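Cellulose hydrolase (Bacillus licheniformis, PDB 4YZT) is a family 5 (subfamily 4) endo-beta-1,4-glucanase that hydrolyses beta-1,4-glucan chains such as cellulose, and is built of three modules. Local coordinates at residues I339-L344 against Q355-Q360; K411-F416 against V425-L430. All blocks are in the same frame, centred on the assembly; numbering follows the deposited sequence.

Contact 1 of 2, residues I339-L344 against Q355-Q360; sequences IKPADL and QTVDIQ
Lys340 and Asp358 face each other as an antiparallel hydrogen-bonded pair, and they carry the two backbone hydrogen bonds between 339-344 and 355-360. Lys340 N donates a hydrogen bond to Asp358 O at 2.8 Å, and Asp358 N donates one to Lys340 O at 2.9 Å. The side chains of the pair stay on an exposed face, which suits their charges; that of Lys340 runs out extended from CG, away from the aspartate.

Next to them, Ile339 and Ile359 form a non-hydrogen-bonded pair on the buried face. Ile339 holds CG1 between its backbone N and carbonyl carbon (chi1 68°), and its other branch, CG2, is the one that meets CG1 of Ile359, 4.1 Å away. CB of Ile339 also lies 3.9 Å from CG1 of Val357. Both isoleucines are buried, and Ile339 packs on Met426 of strand 424-431 as well, so side chains without polar atoms suit the place.

Beyond Lys340 the strands part. A cis peptide bond precedes Pro341, which has no N-H to offer a partner strand; its CD packs against Thr356 O. Farther on, where CA of Leu344 and CA of Gln355 stand 9.0 Å apart, side chains make the contact. Leu344 and Gln355 reach across from opposite strands and overlap flank to flank, with CD1 of the leucine 3.5 Å from the amide carbon CD of Gln355 and CD2 3.6 Å from its CG. A bend at chi2 (66°) folds the glutamine chain back so that NE2 donates to Thr356 O at 3.0 Å, with the carbonyl approached from out of its plane. Across the two segments the only hydrogen bonds are thus the backbone pair at Lys340 and Asp358, with largely van der Waals packing around them.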
loop_
_atom_site.group_PDB
_atom_site.type_symbol
_atom_site.label_atom_id
_atom_site.label_comp_id
_atom_site.label_asym_id
_atom_site.label_seq_id
_atom_site.Cartn_x
_atom_site.Cartn_y
_atom_site.Cartn_z
ATOM N N ILE A 339 -6.329 -1.904 -19.121
ATOM C CA ILE A 339 -7.592 -1.552 -19.774
ATOM C C ILE A 339 -8.332 -0.407 -19.069
ATOM O O ILE A 339 -8.187 -0.210 -17.856
ATOM C CB ILE A 339 -8.560 -2.768 -19.862
ATOM C CG1 ILE A 339 -9.045 -3.181 -18.471
ATOM C CG2 ILE A 339 -7.902 -3.928 -20.602
ATOM C CD1 ILE A 339 -10.137 -4.248 -18.492
ATOM N N LYS A 340 -9.116 0.343 -19.846
ATOM C CA LYS A 340 -9.989 1.401 -19.325
ATOM C C LYS A 340 -11.298 1.397 -20.112
ATOM O O LYS A 340 -11.293 1.611 -21.325
ATOM C CB LYS A 340 -9.312 2.772 -19.427
ATOM C CG LYS A 340 -9.903 3.842 -18.525
ATOM C CD LYS A 340 -9.081 5.128 -18.559
ATOM C CE LYS A 340 -9.639 6.164 -17.582
ATOM N NZ LYS A 340 -8.963 7.482 -17.729
ATOM N N PRO A 341 -12.433 1.173 -19.429
ATOM C CA PRO A 341 -12.570 1.054 -17.977
ATOM C C PRO A 341 -12.296 -0.351 -17.468
ATOM O O PRO A 341 -12.392 -1.309 -18.231
ATOM C CB PRO A 341 -14.041 1.431 -17.742
ATOM C CG PRO A 341 -14.734 0.917 -18.967
ATOM C CD PRO A 341 -13.739 1.072 -20.113
ATOM N N ALA A 342 -11.982 -0.465 -16.186
ATOM C CA ALA A 342 -11.842 -1.762 -15.540
ATOM C C ALA A 342 -13.164 -2.196 -14.923
ATOM O O ALA A 342 -13.417 -3.383 -14.740
ATOM C CB ALA A 342 -10.748 -1.718 -14.482
ATOM N N ASP A 343 -13.990 -1.215 -14.571
ATOM C CA ASP A 343 -15.344 -1.468 -14.088
ATOM C C ASP A 343 -16.347 -0.843 -15.039
ATOM O O ASP A 343 -16.365 0.377 -15.219
ATOM C CB ASP A 343 -15.538 -0.903 -12.683
ATOM C CG ASP A 343 -15.087 -1.856 -11.592
ATOM O OD1 ASP A 343 -15.222 -3.089 -11.755
ATOM O OD2 ASP A 343 -14.604 -1.363 -10.551
ATOM N N LEU A 344 -17.188 -1.669 -15.650
ATOM C CA LEU A 344 -18.200 -1.150 -16.553
ATOM C C LEU A 344 -19.566 -1.120 -15.859
ATOM O O LEU A 344 -20.122 -2.171 -15.540
ATOM C CB LEU A 344 -18.251 -1.989 -17.829
ATOM C CG LEU A 344 -19.308 -1.563 -18.843
ATOM C CD1 LEU A 344 -19.027 -0.125 -19.259
ATOM C CD2 LEU A 344 -19.299 -2.496 -20.044
ATOM N N GLN A 355 -19.837 -1.009 -26.584
ATOM C CA GLN A 355 -19.001 -0.471 -25.523
ATOM C C GLN A 355 -17.534 -0.479 -25.917
ATOM O O GLN A 355 -17.009 -1.513 -26.308
ATOM C CB GLN A 355 -19.178 -1.284 -24.243
ATOM C CG GLN A 355 -18.258 -0.852 -23.128
ATOM C CD GLN A 355 -18.576 0.547 -22.649
ATOM O OE1 GLN A 355 -19.749 0.942 -22.584
ATOM N NE2 GLN A 355 -17.536 1.314 -22.320
ATOM N N THR A 356 -16.875 0.664 -25.796
ATOM C CA THR A 356 -15.460 0.746 -26.121
ATOM C C THR A 356 -14.612 0.519 -24.877
ATOM O O THR A 356 -14.899 1.055 -23.799
ATOM C CB THR A 356 -15.111 2.106 -26.776
ATOM O OG1 THR A 356 -15.773 2.200 -28.047
ATOM C CG2 THR A 356 -13.609 2.243 -27.004
ATOM N N VAL A 357 -13.589 -0.320 -25.031
ATOM C CA VAL A 357 -12.576 -0.521 -24.008
ATOM C C VAL A 357 -11.229 -0.162 -24.614
ATOM O O VAL A 357 -10.812 -0.760 -25.606
ATOM C CB VAL A 357 -12.541 -1.977 -23.494
ATOM C CG1 VAL A 357 -11.576 -2.118 -22.323
ATOM C CG2 VAL A 357 -13.926 -2.436 -23.083
ATOM N N ASP A 358 -10.559 0.830 -24.034
ATOM C CA ASP A 358 -9.236 1.227 -24.494
ATOM C C ASP A 358 -8.153 0.460 -23.746
ATOM O O ASP A 358 -8.261 0.225 -22.545
ATOM C CB ASP A 358 -9.031 2.734 -24.318
ATOM C CG ASP A 358 -9.961 3.558 -25.196
ATOM O OD1 ASP A 358 -10.086 3.247 -26.403
ATOM O OD2 ASP A 358 -10.564 4.521 -24.675
ATOM N N ILE A 359 -7.099 0.075 -24.458
ATOM C CA ILE A 359 -6.008 -0.679 -23.842
ATOM C C ILE A 359 -4.664 0.038 -23.990
ATOM O O ILE A 359 -4.214 0.298 -25.106
ATOM C CB ILE A 359 -5.890 -2.092 -24.457
ATOM C CG1 ILE A 359 -7.259 -2.775 -24.531
ATOM C CG2 ILE A 359 -4.899 -2.943 -23.670
ATOM C CD1 ILE A 359 -7.195 -4.153 -25.152
ATOM N N GLN A 360 -4.042 0.371 -22.863
ATOM C CA GLN A 360 -2.638 0.777 -22.843
ATOM C C GLN A 360 -1.791 -0.496 -22.887
ATOM O O GLN A 360 -1.535 -1.122 -21.853
ATOM C CB GLN A 360 -2.330 1.628 -21.602
ATOM C CG GLN A 360 -0.869 2.019 -21.420
ATOM C CD GLN A 360 -0.648 2.919 -20.214
ATOM O OE1 GLN A 360 -1.545 3.661 -19.806
ATOM N NE2 GLN A 360 0.540 2.854 -19.636
#

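Contact 2 of 2, residues K411-F416 against V425-L430; sequences KAQLTF and VMDIIL
This is an antiparallel beta hairpin contact, largely buried, between strands 409-418 and 424-431 inside the carbohydrate-binding X2 module. Leu414 and Met426 exchange two backbone hydrogen bonds, Leu414 N to Met426 O at 2.9 Å and Met426 N to Leu414 O at 2.8 Å. Ile428 faces both Lys411 and Ala412: its O accepts from Lys411 N at 2.7 Å and its N donates to Ala412 O, a classic beta bulge. On the core face Leu414 and Met426 run side by side; a bend at chi3 (76°) brings the flexible methionine's CE to 3.7 Å from CD1 of Leu414, while CB of Met426 meets CE1 of Phe416. The small Ala412 suits its place beside Ile428 and Leu401.

On the other face, Gln413 lies alongside Asp427, and its NE2 donates to OD1 on the syn side at 2.9 Å, out of the carboxylate plane. Asp427 OD2 forms a salt bridge with Lys280. A leucine in place of Asp427 would probably leave Gln413 NE2 without its acceptor and Lys280 with one carboxylate fewer, Asp343 remaining. Apolar on the Leu414 face, mixed on that of Val425 and Gln413, this bulged antiparallel hairpin belongs to an E-set clan module, generally an Ig-like beta sandwich.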
loop_
_atom_site.group_PDB
_atom_site.type_symbol
_atom_site.label_atom_id
_atom_site.label_comp_id
_atom_site.label_asym_id
_atom_site.label_seq_id
_atom_site.Cartn_x
_atom_site.Cartn_y
_atom_site.Cartn_z
ATOM N N LYS A 411 -22.366 -8.713 -12.768
ATOM C CA LYS A 411 -23.139 -9.724 -13.488
ATOM C C LYS A 411 -22.235 -10.658 -14.278
ATOM O O LYS A 411 -22.590 -11.805 -14.546
ATOM C CB LYS A 411 -24.150 -9.074 -14.433
ATOM C CG LYS A 411 -25.019 -8.014 -13.779
ATOM C CD LYS A 411 -25.797 -8.550 -12.584
ATOM C CE LYS A 411 -26.963 -9.405 -13.015
ATOM N NZ LYS A 411 -27.821 -9.721 -11.842
ATOM N N ALA A 412 -21.061 -10.163 -14.649
ATOM C CA ALA A 412 -20.114 -10.958 -15.422
ATOM C C ALA A 412 -18.733 -10.306 -15.377
ATOM O O ALA A 412 -18.612 -9.135 -15.041
ATOM C CB ALA A 412 -20.591 -11.109 -16.860
ATOM N N GLN A 413 -17.703 -11.083 -15.702
ATOM C CA GLN A 413 -16.341 -10.574 -15.789
ATOM C C GLN A 413 -15.721 -10.965 -17.117
ATOM O O GLN A 413 -15.796 -12.120 -17.524
ATOM C CB GLN A 413 -15.474 -11.108 -14.651
ATOM C CG GLN A 413 -15.827 -10.592 -13.281
ATOM C CD GLN A 413 -14.950 -11.199 -12.209
ATOM O OE1 GLN A 413 -14.632 -12.391 -12.255
ATOM N NE2 GLN A 413 -14.534 -10.381 -11.248
ATOM N N LEU A 414 -15.102 -10.009 -17.796
ATOM C CA LEU A 414 -14.358 -10.338 -19.001
ATOM C C LEU A 414 -12.862 -10.320 -18.697
ATOM O O LEU A 414 -12.329 -9.331 -18.193
ATOM C CB LEU A 414 -14.701 -9.374 -20.136
ATOM C CG LEU A 414 -16.181 -9.331 -20.525
ATOM C CD1 LEU A 414 -16.399 -8.371 -21.683
ATOM C CD2 LEU A 414 -16.712 -10.725 -20.862
ATOM N N THR A 415 -12.200 -11.436 -18.980
ATOM C CA THR A 415 -10.759 -11.540 -18.796
ATOM C C THR A 415 -10.029 -11.308 -20.120
ATOM O O THR A 415 -10.145 -12.102 -21.050
ATOM C CB THR A 415 -10.365 -12.918 -18.219
ATOM O OG1 THR A 415 -10.967 -13.085 -16.929
ATOM C CG2 THR A 415 -8.852 -13.034 -18.071
ATOM N N PHE A 416 -9.296 -10.199 -20.202
ATOM C CA PHE A 416 -8.463 -9.903 -21.356
ATOM C C PHE A 416 -7.092 -10.526 -21.127
ATOM O O PHE A 416 -6.405 -10.157 -20.173
ATOM C CB PHE A 416 -8.310 -8.388 -21.577
ATOM C CG PHE A 416 -9.609 -7.662 -21.882
ATOM C CD1 PHE A 416 -10.595 -7.522 -20.911
ATOM C CD2 PHE A 416 -9.818 -7.080 -23.123
ATOM C CE1 PHE A 416 -11.780 -6.851 -21.190
ATOM C CE2 PHE A 416 -10.998 -6.399 -23.404
ATOM C CZ PHE A 416 -11.981 -6.285 -22.439
ATOM N N VAL A 425 -8.948 -7.901 -15.907
ATOM C CA VAL A 425 -10.319 -8.359 -15.670
ATOM C C VAL A 425 -11.308 -7.191 -15.554
ATOM O O VAL A 425 -11.172 -6.347 -14.672
ATOM C CB VAL A 425 -10.412 -9.190 -14.386
ATOM C CG1 VAL A 425 -11.861 -9.605 -14.125
ATOM C CG2 VAL A 425 -9.475 -10.393 -14.451
ATOM N N MET A 426 -12.302 -7.148 -16.434
ATOM C CA MET A 426 -13.309 -6.089 -16.402
ATOM C C MET A 426 -14.625 -6.582 -15.796
ATOM O O MET A 426 -15.227 -7.528 -16.305
ATOM C CB MET A 426 -13.555 -5.553 -17.816
ATOM C CG MET A 426 -14.466 -4.336 -17.891
ATOM S SD MET A 426 -14.744 -3.794 -19.591
ATOM C CE MET A 426 -15.900 -5.025 -20.149
ATOM N N ASP A 427 -15.072 -5.946 -14.715
ATOM C CA ASP A 427 -16.363 -6.289 -14.127
ATOM C C ASP A 427 -17.475 -5.606 -14.907
ATOM O O ASP A 427 -17.378 -4.416 -15.221
ATOM C CB ASP A 427 -16.436 -5.872 -12.657
ATOM C CG ASP A 427 -15.662 -6.795 -11.733
ATOM O OD1 ASP A 427 -14.978 -7.724 -12.205
ATOM O OD2 ASP A 427 -15.736 -6.574 -10.507
ATOM N N ILE A 428 -18.510 -6.369 -15.249
ATOM C CA ILE A 428 -19.707 -5.800 -15.845
ATOM C C ILE A 428 -20.743 -5.677 -14.726
ATOM O O ILE A 428 -21.217 -6.677 -14.210
ATOM C CB ILE A 428 -20.246 -6.664 -16.991
ATOM C CG1 ILE A 428 -19.148 -6.926 -18.025
ATOM C CG2 ILE A 428 -21.488 -6.008 -17.603
ATOM C CD1 ILE A 428 -19.369 -6.267 -19.362
ATOM N N ILE A 429 -21.073 -4.448 -14.353
ATOM C CA ILE A 429 -21.856 -4.191 -13.156
ATOM C C ILE A 429 -23.208 -3.568 -13.475
ATOM O O ILE A 429 -23.275 -2.484 -14.059
ATOM C CB ILE A 429 -21.105 -3.244 -12.196
ATOM C CG1 ILE A 429 -19.692 -3.767 -11.914
ATOM C CG2 ILE A 429 -21.901 -3.042 -10.912
ATOM C CD1 ILE A 429 -18.819 -2.779 -11.130
ATOM N N LEU A 430 -24.284 -4.248 -13.091
ATOM C CA LEU A 430 -25.611 -3.658 -13.170
ATOM C C LEU A 430 -25.894 -2.815 -11.931
ATOM O O LEU A 430 -25.728 -3.291 -10.810
ATOM C CB LEU A 430 -26.678 -4.748 -13.309
ATOM C CG LEU A 430 -28.128 -4.313 -13.563
ATOM C CD1 LEU A 430 -28.255 -3.637 -14.923
ATOM C CD2 LEU A 430 -29.072 -5.518 -13.479
#

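In the fold
Followed from the N terminus, the chain first completes the catalytic barrel and then enters the X2 module, where contact 1 closes the short loop between strands 338-347 and 355-360. It next runs through strands 366-371 and 390-393 and helix 395-401 before contact 2 closes the following hairpin. The two contacts are therefore in series, neither nested nor crossed, with centres about 11 Å apart. They meet because strands 338-347 and 424-431 are parallel neighbours in one sheet, linked by probable hydrogen bonds from Leu344 N to Asp427 O and from Ile429 N to Leu344 O. Lys280 pairs with both Asp343 and Asp427, tying this sheet to helix 280-296.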